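Local atomic coordinates of kallistatin (Homo sapiens, PDB entry 6F4V), a protein that inhibits the serine protease tissue kallikrein by forming a stable equimolar complex with it, being cleaved at its own reactive site in the process. Residues K175-D186 with R196-H207. Sequence-based numbering, arbitrary orientation.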
loop_
_atom_site.group_PDB
_atom_site.type_symbol
_atom_site.label_atom_id
_atom_site.label_comp_id
_atom_site.label_asym_id
_atom_site.label_seq_id
_atom_site.Cartn_x
_atom_site.Cartn_y
_atom_site.Cartn_z
ATOM N N LYS A 175 15.132 4.652 -16.518
ATOM C CA LYS A 175 15.705 5.922 -16.986
ATOM C C LYS A 175 16.089 6.806 -15.770
ATOM O O LYS A 175 15.324 7.698 -15.357
ATOM C CB LYS A 175 14.693 6.633 -17.881
ATOM C CG LYS A 175 14.389 5.913 -19.197
ATOM C CD LYS A 175 13.053 6.356 -19.772
ATOM C CE LYS A 175 12.586 5.447 -20.909
ATOM N NZ LYS A 175 13.235 5.848 -22.172
ATOM N N PRO A 176 17.251 6.530 -15.181
ATOM C CA PRO A 176 17.634 7.250 -13.978
ATOM C C PRO A 176 18.098 8.676 -14.227
ATOM O O PRO A 176 18.338 9.080 -15.385
ATOM C CB PRO A 176 18.795 6.420 -13.420
ATOM C CG PRO A 176 19.406 5.750 -14.605
ATOM C CD PRO A 176 18.265 5.528 -15.579
ATOM N N PHE A 177 18.210 9.416 -13.129
ATOM C CA PHE A 177 18.652 10.795 -13.129
ATOM C C PHE A 177 20.150 10.805 -12.782
ATOM O O PHE A 177 20.661 9.874 -12.142
ATOM C CB PHE A 177 17.899 11.617 -12.082
ATOM C CG PHE A 177 16.405 11.639 -12.271
ATOM C CD1 PHE A 177 15.609 10.566 -11.851
ATOM C CD2 PHE A 177 15.780 12.741 -12.837
ATOM C CE1 PHE A 177 14.232 10.596 -12.026
ATOM C CE2 PHE A 177 14.407 12.766 -13.013
ATOM C CZ PHE A 177 13.635 11.698 -12.601
ATOM N N ILE A 178 20.833 11.854 -13.223
ATOM C CA ILE A 178 22.269 12.061 -12.925
ATOM C C ILE A 178 22.302 12.973 -11.709
ATOM O O ILE A 178 21.806 14.104 -11.741
ATOM C CB ILE A 178 23.006 12.621 -14.176
ATOM C CG1 ILE A 178 22.985 11.580 -15.314
ATOM C CG2 ILE A 178 24.459 12.983 -13.873
ATOM C CD1 ILE A 178 23.037 12.182 -16.708
ATOM N N SER A 179 22.844 12.470 -10.610
ATOM C CA SER A 179 22.739 13.154 -9.328
ATOM C C SER A 179 23.483 14.494 -9.262
ATOM O O SER A 179 23.068 15.374 -8.522
ATOM C CB SER A 179 23.171 12.239 -8.185
ATOM O OG SER A 179 24.566 12.046 -8.194
ATOM N N SER A 180 24.527 14.673 -10.069
ATOM C CA SER A 180 25.202 15.995 -10.188
ATOM C C SER A 180 24.262 17.109 -10.690
ATOM O O SER A 180 24.514 18.284 -10.464
ATOM C CB SER A 180 26.449 15.892 -11.095
ATOM O OG SER A 180 26.089 15.684 -12.450
ATOM N N ARG A 181 23.160 16.743 -11.341
ATOM C CA ARG A 181 22.165 17.730 -11.815
ATOM C C ARG A 181 21.073 18.076 -10.794
ATOM O O ARG A 181 20.285 18.973 -11.031
ATOM C CB ARG A 181 21.517 17.219 -13.094
ATOM C CG ARG A 181 22.510 16.892 -14.196
ATOM C CD ARG A 181 21.816 16.622 -15.514
ATOM N NE ARG A 181 21.310 17.844 -16.141
ATOM C CZ ARG A 181 20.642 17.869 -17.294
ATOM N NH1 ARG A 181 20.378 16.742 -17.949
ATOM N NH2 ARG A 181 20.229 19.023 -17.792
ATOM N N THR A 182 21.008 17.356 -9.673
ATOM C CA THR A 182 20.038 17.656 -8.636
ATOM C C THR A 182 20.441 18.927 -7.898
ATOM O O THR A 182 21.597 19.055 -7.475
ATOM C CB THR A 182 19.908 16.473 -7.668
ATOM O OG1 THR A 182 19.513 15.305 -8.422
ATOM C CG2 THR A 182 18.925 16.766 -6.562
ATOM N N THR A 183 19.505 19.868 -7.782
ATOM C CA THR A 183 19.745 21.141 -7.085
ATOM C C THR A 183 18.471 21.567 -6.384
ATOM O O THR A 183 17.372 21.232 -6.861
ATOM C CB THR A 183 20.179 22.306 -8.047
ATOM O OG1 THR A 183 19.168 22.545 -9.033
ATOM C CG2 THR A 183 21.447 21.997 -8.760
ATOM N N PRO A 184 18.594 22.322 -5.273
ATOM C CA PRO A 184 17.368 22.804 -4.607
ATOM C C PRO A 184 16.502 23.705 -5.509
ATOM O O PRO A 184 17.042 24.533 -6.235
ATOM C CB PRO A 184 17.900 23.606 -3.406
ATOM C CG PRO A 184 19.300 23.137 -3.191
ATOM C CD PRO A 184 19.817 22.749 -4.548
ATOM N N LYS A 185 15.184 23.513 -5.468
ATOM C CA LYS A 185 14.216 24.325 -6.231
ATOM C C LYS A 185 12.957 24.590 -5.412
ATOM O O LYS A 185 12.652 23.878 -4.444
ATOM C CB LYS A 185 13.792 23.624 -7.515
ATOM C CG LYS A 185 14.879 23.414 -8.547
ATOM C CD LYS A 185 15.202 24.686 -9.324
ATOM C CE LYS A 185 16.640 24.665 -9.772
ATOM N NZ LYS A 185 16.958 25.856 -10.593
ATOM N N ASP A 186 12.194 25.582 -5.840
ATOM C CA ASP A 186 10.956 25.913 -5.175
ATOM C C ASP A 186 9.867 24.858 -5.492
ATOM O O ASP A 186 9.777 24.374 -6.612
ATOM C CB ASP A 186 10.468 27.281 -5.592
ATOM C CG ASP A 186 11.272 28.404 -4.962
ATOM O OD1 ASP A 186 12.050 28.173 -3.996
ATOM O OD2 ASP A 186 11.075 29.516 -5.438
ATOM N N ARG A 196 11.565 24.443 -0.182
ATOM C CA ARG A 196 12.712 24.125 -1.012
ATOM C C ARG A 196 12.911 22.640 -1.008
ATOM O O ARG A 196 12.881 22.032 0.034
ATOM C CB ARG A 196 13.988 24.766 -0.475
ATOM C CG ARG A 196 13.941 26.275 -0.451
ATOM C CD ARG A 196 15.129 26.851 -1.194
ATOM N NE ARG A 196 14.823 27.043 -2.608
ATOM C CZ ARG A 196 15.712 27.314 -3.556
ATOM N NH1 ARG A 196 15.284 27.506 -4.791
ATOM N NH2 ARG A 196 17.012 27.371 -3.296
ATOM N N VAL A 197 13.156 22.067 -2.176
ATOM C CA VAL A 197 13.386 20.620 -2.285
ATOM C C VAL A 197 14.501 20.365 -3.273
ATOM O O VAL A 197 14.617 21.097 -4.252
ATOM C CB VAL A 197 12.113 19.850 -2.735
ATOM C CG1 VAL A 197 10.933 20.235 -1.884
ATOM C CG2 VAL A 197 11.764 20.113 -4.188
ATOM N N PRO A 198 15.300 19.309 -3.042
ATOM C CA PRO A 198 16.211 18.890 -4.109
ATOM C C PRO A 198 15.406 18.401 -5.312
ATOM O O PRO A 198 14.582 17.504 -5.166
ATOM C CB PRO A 198 17.036 17.756 -3.489
ATOM C CG PRO A 198 16.611 17.616 -2.084
ATOM C CD PRO A 198 15.438 18.507 -1.814
ATOM N N MET A 199 15.598 19.048 -6.443
ATOM C CA MET A 199 14.920 18.734 -7.671
ATOM C C MET A 199 15.862 18.018 -8.617
ATOM O O MET A 199 16.897 18.563 -9.032
ATOM C CB MET A 199 14.364 20.016 -8.310
ATOM C CG MET A 199 13.380 19.773 -9.450
ATOM S SD MET A 199 11.786 19.087 -8.895
ATOM C CE MET A 199 11.048 20.509 -8.131
ATOM N N MET A 200 15.501 16.788 -8.952
ATOM C CA MET A 200 16.237 15.997 -9.928
ATOM C C MET A 200 15.851 16.475 -11.296
ATOM O O MET A 200 14.736 16.970 -11.488
ATOM C CB MET A 200 15.915 14.487 -9.789
ATOM C CG MET A 200 15.997 14.039 -8.358
ATOM S SD MET A 200 15.811 12.291 -8.118
ATOM C CE MET A 200 14.060 12.119 -8.561
ATOM N N LEU A 201 16.755 16.311 -12.251
ATOM C CA LEU A 201 16.523 16.745 -13.629
ATOM C C LEU A 201 17.100 15.735 -14.624
ATOM O O LEU A 201 18.241 15.322 -14.496
ATOM C CB LEU A 201 17.171 18.113 -13.855
ATOM C CG LEU A 201 17.186 18.645 -15.295
ATOM C CD1 LEU A 201 15.769 18.809 -15.796
ATOM C CD2 LEU A 201 17.962 19.956 -15.367
ATOM N N GLN A 202 16.288 15.321 -15.591
ATOM C CA GLN A 202 16.759 14.641 -16.781
ATOM C C GLN A 202 16.050 15.248 -17.969
ATOM O O GLN A 202 14.898 15.608 -17.868
ATOM C CB GLN A 202 16.588 13.104 -16.742
ATOM C CG GLN A 202 15.194 12.567 -16.578
ATOM C CD GLN A 202 15.156 11.062 -16.627
ATOM O OE1 GLN A 202 15.250 10.471 -17.702
ATOM N NE2 GLN A 202 15.006 10.425 -15.467
ATOM N N ASP A 203 16.773 15.393 -19.083
ATOM C CA ASP A 203 16.214 15.989 -20.299
ATOM C C ASP A 203 16.649 15.350 -21.631
ATOM O O ASP A 203 16.313 15.878 -22.696
ATOM C CB ASP A 203 16.481 17.481 -20.304
ATOM C CG ASP A 203 17.975 17.819 -20.249
ATOM O OD1 ASP A 203 18.828 16.926 -20.408
ATOM O OD2 ASP A 203 18.295 18.988 -20.009
ATOM N N GLN A 204 17.334 14.214 -21.589
ATOM C CA GLN A 204 17.786 13.564 -22.828
ATOM C C GLN A 204 16.947 12.362 -23.216
ATOM O O GLN A 204 17.065 11.873 -24.345
ATOM C CB GLN A 204 19.277 13.173 -22.736
ATOM C CG GLN A 204 20.224 14.254 -22.194
ATOM C CD GLN A 204 20.365 15.493 -23.068
ATOM O OE1 GLN A 204 21.473 15.860 -23.436
ATOM N NE2 GLN A 204 19.260 16.158 -23.374
ATOM N N GLU A 205 16.081 11.893 -22.312
ATOM C CA GLU A 205 15.372 10.641 -22.526
ATOM C C GLU A 205 13.966 10.874 -23.058
ATOM O O GLU A 205 13.385 11.924 -22.830
ATOM C CB GLU A 205 15.260 9.879 -21.219
ATOM C CG GLU A 205 16.587 9.542 -20.578
ATOM C CD GLU A 205 17.398 8.599 -21.431
ATOM O OE1 GLU A 205 16.887 7.502 -21.750
ATOM O OE2 GLU A 205 18.533 8.969 -21.790
ATOM N N HIS A 206 13.447 9.883 -23.777
ATOM C CA HIS A 206 12.013 9.819 -24.078
ATOM C C HIS A 206 11.314 9.255 -22.855
ATOM O O HIS A 206 11.862 8.396 -22.184
ATOM C CB HIS A 206 11.723 8.936 -25.279
ATOM C CG HIS A 206 11.958 9.609 -26.600
ATOM N ND1 HIS A 206 13.102 10.325 -26.878
ATOM C CD2 HIS A 206 11.191 9.677 -27.718
ATOM C CE1 HIS A 206 13.023 10.821 -28.103
ATOM N NE2 HIS A 206 11.876 10.437 -28.636
ATOM N N HIS A 207 10.107 9.742 -22.592
ATOM C CA HIS A 207 9.265 9.242 -21.510
ATOM C C HIS A 207 7.834 9.055 -21.981
ATOM O O HIS A 207 7.430 9.655 -22.984
ATOM C CB HIS A 207 9.296 10.261 -20.368
ATOM C CG HIS A 207 10.512 10.157 -19.520
ATOM N ND1 HIS A 207 10.628 9.232 -18.506
ATOM C CD2 HIS A 207 11.686 10.831 -19.563
ATOM C CE1 HIS A 207 11.814 9.356 -17.944
ATOM N NE2 HIS A 207 12.473 10.323 -18.561
HETATM O O HOH W 1 17.777 8.495 -17.863
HETATM O O HOH W 2 19.097 14.830 -11.141
HETATM O O HOH W 3 19.785 13.323 -15.268
HETATM O O HOH W 4 17.620 20.338 -10.947
#
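An antiparallel beta hairpin at one end of the serpin fold pairs strand 183-188 with strand 193-202, and the loop leading into it continues along the same partner. Thr183 and Met199 form a hydrogen-bonded pair, as do Lys185 and Val197, with Lys185 N 2.8 Å from Val197 O. On the face of Thr183 and Lys185, Lys185 CG packs tightly on Met199 CB. Asp186 and Arg196 add a weak salt bridge on the other face.

Ahead of strand 183-186 the loop and 3-10 turn run alongside strand 193-202, and two waters link Ile178 to the backbone N and O of Leu201, one of them also donating to Thr182 OG1, which has a further partner in Glu326. Beside these waters Arg181 reaches Asp203 in an end-on, two-pronged salt bridge: NH1 lies 2.9 Å from OD1 and NH2 2.9 Å from OD2. Both oxygens lie close to the guanidinium plane but are approached from above the carboxylate, the two planes being 59° apart, while the Leu201 side chain lies over one guanidinium face toward its rim, CD2 nearest NH2. Were Arg181 shortened to an alanine, the Asp203 carboxylate would probably lose its cationic mate and the Leu201 side chain part of its cover.

The Phe177 ring is sandwiched. Gln202 NE2 sits over its centre, the amide perpendicular to the ring, and Met200 lies across the opposite face, its SD 4.4 Å from the ring centroid in a Met-aromatic contact. With chi1 at 59°, Gln202 CG is turned back over its own backbone toward the ring, and NE2 donates to Lys175 O (2.7 Å). Its OE1 accepts from His207 NE2, whose ring face carries Lys175 CD. Lys175 NZ continues to His206 O and Tyr265 OH.

Strand 193-202 also pairs with strand 269-282, leaving 183-188 outermost in the large sheet within this chain, while Phe177 and His207 pack against strand 217-223 of the second sheet.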